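PDB 3B79: toxin secretion ATP-binding protein from Vibrio parahaemolyticus RIMD 2210633, which probably powers toxin secretion as an ATP-driven ABC transporter, represented here by its N-terminal peptidase C39-like domain. Local coordinates for residues 99-103 with 104-108. Sequence-based numbering, arbitrary orientation. Where two conformers were deposited one is given.
Sequences LESGM and VPISI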
loop_
_atom_site.group_PDB
_atom_site.type_symbol
_atom_site.label_atom_id
_atom_site.label_comp_id
_atom_site.label_asym_id
_atom_site.label_seq_id
_atom_site.Cartn_x
_atom_site.Cartn_y
_atom_site.Cartn_z
ATOM N N LEU A 99 7.621 4.659 -1.984
ATOM C CA LEU A 99 8.736 4.647 -1.082
ATOM C C LEU A 99 9.565 5.943 -1.194
ATOM O O LEU A 99 10.033 6.474 -0.169
ATOM C CB LEU A 99 9.617 3.443 -1.414
ATOM C CG LEU A 99 10.670 3.080 -0.383
ATOM C CD1 LEU A 99 10.080 2.797 0.991
ATOM C CD2 LEU A 99 11.452 1.830 -0.870
ATOM N N GLU A 100 9.691 6.468 -2.419
ATOM C CA GLU A 100 10.471 7.707 -2.606
ATOM C C GLU A 100 9.740 8.934 -2.101
ATOM O O GLU A 100 10.384 9.833 -1.550
ATOM C CB GLU A 100 10.797 7.901 -4.086
ATOM C CG GLU A 100 11.540 6.732 -4.696
ATOM C CD GLU A 100 10.614 5.737 -5.441
ATOM O OE1 GLU A 100 9.400 5.677 -5.163
ATOM O OE2 GLU A 100 11.119 5.021 -6.323
ATOM N N SER A 101 8.411 8.972 -2.235
ATOM C CA SER A 101 7.646 10.144 -1.761
ATOM C C SER A 101 7.457 10.103 -0.251
ATOM O O SER A 101 7.074 11.108 0.362
ATOM C CB SER A 101 6.316 10.320 -2.513
ATOM O OG SER A 101 5.294 9.443 -2.049
ATOM N N GLY A 102 7.666 8.927 0.349
ATOM C CA GLY A 102 7.632 8.764 1.791
ATOM C C GLY A 102 6.201 8.682 2.294
ATOM O O GLY A 102 5.511 7.688 2.063
HETATM N N MSE A 103 5.757 9.758 2.952
HETATM C CA MSE A 103 4.419 9.895 3.446
HETATM C C MSE A 103 3.598 10.910 2.654
HETATM O O MSE A 103 2.449 11.148 3.017
HETATM C CB MSE A 103 4.456 10.318 4.928
HETATM C CG MSE A 103 5.078 9.292 5.877
HETATM SE SE MSE A 103 3.964 7.660 6.029
HETATM C CE MSE A 103 5.187 6.402 5.263
ATOM N N VAL A 104 4.147 11.475 1.562
ATOM C CA VAL A 104 3.466 12.518 0.819
ATOM C C VAL A 104 2.887 11.927 -0.466
ATOM O O VAL A 104 3.625 11.428 -1.303
ATOM C CB VAL A 104 4.451 13.643 0.458
ATOM C CG1 VAL A 104 3.765 14.743 -0.351
ATOM C CG2 VAL A 104 5.113 14.248 1.736
ATOM N N PRO A 105 1.571 11.994 -0.641
ATOM C CA PRO A 105 0.994 11.534 -1.917
ATOM C C PRO A 105 1.447 12.446 -3.046
ATOM O O PRO A 105 1.540 13.689 -2.869
ATOM C CB PRO A 105 -0.529 11.619 -1.674
ATOM C CG PRO A 105 -0.667 11.584 -0.156
ATOM C CD PRO A 105 0.526 12.413 0.320
ATOM N N ILE A 106 1.708 11.832 -4.208
ATOM C CA ILE A 106 2.126 12.558 -5.396
ATOM C C ILE A 106 1.294 12.141 -6.603
ATOM O O ILE A 106 0.739 11.058 -6.634
ATOM C CB ILE A 106 3.652 12.323 -5.683
ATOM C CG1 ILE A 106 3.937 10.803 -5.754
ATOM C CG2 ILE A 106 4.490 12.992 -4.601
ATOM C CD1 ILE A 106 5.226 10.431 -6.453
ATOM N N SER A 107 1.267 12.992 -7.615
ATOM C CA SER A 107 0.585 12.734 -8.862
ATOM C C SER A 107 1.519 12.030 -9.817
ATOM O O SER A 107 2.720 12.386 -9.952
ATOM C CB SER A 107 0.151 14.063 -9.483
ATOM O OG SER A 107 -0.720 14.766 -8.603
ATOM N N ILE A 108 0.977 11.023 -10.495
ATOM C CA ILE A 108 1.705 10.408 -11.593
ATOM C C ILE A 108 0.791 10.076 -12.746
ATOM O O ILE A 108 -0.425 9.906 -12.569
ATOM C CB ILE A 108 2.430 9.127 -11.141
ATOM C CG1 ILE A 108 1.439 8.066 -10.734
ATOM C CG2 ILE A 108 3.454 9.445 -10.015
ATOM C CD1 ILE A 108 2.086 6.689 -10.563
#
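Ser101 and Val104 hold each other twice across a type II' beta turn, with Gly102 and Met103 at its corners. The backbone bond that closes the turn, Val104 N to Ser101 O, is 3.2 Å. The second is shorter: Ser101 OG gives its proton to Val104 O at 2.7 Å, tilted 28° from that carbonyl's plane. With chi1 at 79°, OG sits between the backbone N and carbonyl carbon of its own residue, where it also accepts from Thr98 N, so two bonds fix the hydroxyl's rotation. Gly102 takes the first corner with a phi of 79°, as this turn type requires.

The close-packed side lies around Ser101 CB. Ile106 comes up to it with CG2 at 3.9 Å and CG1 and CD1 scarcely farther, a small apolar touch beside the polar pair. The other side is loose: Val104 lies on the surface and meets the turn by its base, CB 3.6 Å from Ser101 O, with CG2 a little farther. Met103, a selenomethionine, starts away from the second half of the turn and then folds back at chi2 and chi3, its CE coming near Gly102 O.

That chain reaches Asn10 and Ile13 of helix 7-18, and Pro105 meets Tyr14 of the same helix. The turn lies in the connection from strand 93-97 to its antiparallel neighbour 106-109, an outermost strand of the sheet, where Ile106 pairs through its backbone with Val96.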